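Local coordinates for protein carboxylesterase YBFK (Bacillus subtilis, PDB 4CCY) that hydrolyses carboxylic esters to an alcohol and a carboxylate, as a member of the alpha/beta hydrolase superfamily, at residues S56-H61 against D113-L118. Numbering follows the deposited sequence.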
loop_
_atom_site.group_PDB
_atom_site.type_symbol
_atom_site.label_atom_id
_atom_site.label_comp_id
_atom_site.label_asym_id
_atom_site.label_seq_id
_atom_site.Cartn_x
_atom_site.Cartn_y
_atom_site.Cartn_z
ATOM N N SER A 56 16.820 -2.451 5.328
ATOM C CA SER A 56 15.865 -2.226 4.245
ATOM C C SER A 56 14.399 -2.091 4.698
ATOM O O SER A 56 13.947 -2.810 5.585
ATOM C CB SER A 56 16.014 -3.313 3.175
ATOM O OG SER A 56 17.352 -3.349 2.694
ATOM N N LEU A 57 13.668 -1.160 4.084
ATOM C CA LEU A 57 12.223 -1.026 4.331
ATOM C C LEU A 57 11.470 -0.822 3.026
ATOM O O LEU A 57 11.636 0.201 2.361
ATOM C CB LEU A 57 11.920 0.104 5.336
ATOM C CG LEU A 57 10.453 0.538 5.554
ATOM C CD1 LEU A 57 9.552 -0.578 6.082
ATOM C CD2 LEU A 57 10.366 1.770 6.444
ATOM N N ILE A 58 10.651 -1.809 2.666
ATOM C CA ILE A 58 9.828 -1.778 1.460
ATOM C C ILE A 58 8.520 -1.081 1.790
ATOM O O ILE A 58 7.876 -1.423 2.792
ATOM C CB ILE A 58 9.478 -3.217 0.970
ATOM C CG1 ILE A 58 10.740 -4.065 0.718
ATOM C CG2 ILE A 58 8.550 -3.184 -0.251
ATOM C CD1 ILE A 58 11.629 -3.600 -0.415
ATOM N N LEU A 59 8.121 -0.120 0.954
ATOM C CA LEU A 59 6.848 0.579 1.156
ATOM C C LEU A 59 5.849 0.253 0.060
ATOM O O LEU A 59 6.177 0.360 -1.126
ATOM C CB LEU A 59 7.054 2.102 1.241
ATOM C CG LEU A 59 7.939 2.594 2.405
ATOM C CD1 LEU A 59 8.122 4.110 2.387
ATOM C CD2 LEU A 59 7.382 2.134 3.752
ATOM N N LEU A 60 4.628 -0.125 0.450
ATOM C CA LEU A 60 3.586 -0.442 -0.532
ATOM C C LEU A 60 2.344 0.443 -0.352
ATOM O O LEU A 60 1.673 0.395 0.688
ATOM C CB LEU A 60 3.250 -1.941 -0.518
ATOM C CG LEU A 60 4.395 -2.854 -0.960
ATOM C CD1 LEU A 60 4.176 -4.293 -0.496
ATOM C CD2 LEU A 60 4.638 -2.792 -2.473
ATOM N N HIS A 61 2.075 1.262 -1.373
ATOM C CA HIS A 61 0.990 2.261 -1.366
ATOM C C HIS A 61 -0.391 1.646 -1.467
ATOM O O HIS A 61 -0.552 0.470 -1.800
ATOM C CB HIS A 61 1.198 3.230 -2.531
ATOM C CG HIS A 61 1.166 2.544 -3.868
ATOM N ND1 HIS A 61 0.013 2.241 -4.491
ATOM C CD2 HIS A 61 2.187 2.022 -4.658
ATOM C CE1 HIS A 61 0.276 1.584 -5.636
ATOM N NE2 HIS A 61 1.603 1.453 -5.743
ATOM N N ASP A 113 10.786 -11.258 -6.753
ATOM C CA ASP A 113 11.577 -10.684 -7.857
ATOM C C ASP A 113 12.063 -9.270 -7.519
ATOM O O ASP A 113 13.197 -8.907 -7.823
ATOM C CB ASP A 113 10.755 -10.599 -9.151
ATOM C CG ASP A 113 10.513 -11.943 -9.813
ATOM O OD1 ASP A 113 11.006 -12.985 -9.331
ATOM O OD2 ASP A 113 9.803 -11.946 -10.851
ATOM N N VAL A 114 11.183 -8.461 -6.927
ATOM C CA VAL A 114 11.567 -7.110 -6.497
ATOM C C VAL A 114 12.724 -7.203 -5.494
ATOM O O VAL A 114 13.763 -6.595 -5.695
ATOM C CB VAL A 114 10.378 -6.294 -5.930
ATOM C CG1 VAL A 114 10.855 -4.986 -5.324
ATOM C CG2 VAL A 114 9.341 -6.013 -7.014
ATOM N N PHE A 115 12.538 -7.991 -4.436
ATOM C CA PHE A 115 13.598 -8.257 -3.450
ATOM C C PHE A 115 14.900 -8.685 -4.133
ATOM O O PHE A 115 15.966 -8.117 -3.858
ATOM C CB PHE A 115 13.159 -9.347 -2.464
ATOM C CG PHE A 115 12.380 -8.835 -1.276
ATOM C CD1 PHE A 115 11.242 -8.037 -1.442
ATOM C CD2 PHE A 115 12.770 -9.172 0.019
ATOM C CE1 PHE A 115 10.513 -7.594 -0.340
ATOM C CE2 PHE A 115 12.046 -8.724 1.116
ATOM C CZ PHE A 115 10.915 -7.947 0.936
ATOM N N ASP A 116 14.790 -9.683 -5.019
ATOM C CA ASP A 116 15.939 -10.232 -5.744
ATOM C C ASP A 116 16.674 -9.188 -6.581
ATOM O O ASP A 116 17.900 -9.056 -6.477
ATOM C CB ASP A 116 15.525 -11.436 -6.607
ATOM C CG ASP A 116 15.265 -12.691 -5.777
ATOM O OD1 ASP A 116 15.519 -12.664 -4.555
ATOM O OD2 ASP A 116 14.802 -13.703 -6.342
ATOM N N SER A 117 15.928 -8.439 -7.389
ATOM C CA SER A 117 16.513 -7.382 -8.221
ATOM C C SER A 117 17.131 -6.240 -7.399
ATOM O O SER A 117 18.007 -5.515 -7.888
ATOM C CB SER A 117 15.473 -6.822 -9.190
ATOM O OG SER A 117 15.079 -7.804 -10.133
ATOM N N LEU A 118 16.661 -6.078 -6.167
ATOM C CA LEU A 118 17.199 -5.076 -5.240
ATOM C C LEU A 118 18.398 -5.611 -4.437
ATOM O O LEU A 118 19.089 -4.843 -3.764
ATOM C CB LEU A 118 16.101 -4.563 -4.294
ATOM C CG LEU A 118 15.050 -3.576 -4.836
ATOM C CD1 LEU A 118 14.049 -3.197 -3.752
ATOM C CD2 LEU A 118 15.695 -2.323 -5.415
#
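Ile-58 meets Phe-115 and Leu-118, one helical turn apart, where strand 56-60 packs against the last turns of helix 104-118. Phe-115 sets out to the side, and it is the length of the benzyl group that brings the ring back toward the strand: CE1 lies 3.7 Å from CG1 of Ile-58, with CZ of the same ring 3.9 Å from that CG1. The two side chains run at a slant to one another. In Ile-58, CG1 stands opposite the carbonyl carbon (chi1 -57°), and the ethyl arm so placed serves both helix residues. Its terminal CD1 reaches Leu-118, where it meets the Leu-118 methyl CD1 end to end at 4.1 Å; CD1 of Ile-58 is also 4.1 Å from CE1 of Phe-115. Leucine suits this site because its extended branch (chi2 180°) carries a methyl across to the sheet, while beta-branched isoleucine is at home in a strand. With an alanine here instead of the isoleucine, CE1 of Phe-115 and CD1 of Leu-118 would probably lose their shared partner, and a gap would open between strand and helix. The outward side of the helix is polar instead: Asp-113 pairs with Arg-40, and Asp-116 with Arg-145. Ile-58 itself is fixed by backbone hydrogen bonds to His-124 and Ala-126 of the parallel strand 123-128, and its side chain also touches Val-86 of strand 82-86 on the other flank. Phe-115 rests on Ala-123 and meets the ring of Phe-138 from helix 130-141, while Leu-118 covers Tyr-84, so helix 104-118 packs across three parallel strands of the alpha/beta hydrolase sheet, with helix 71-80 lying against Leu-57 and Leu-59 on the opposite face.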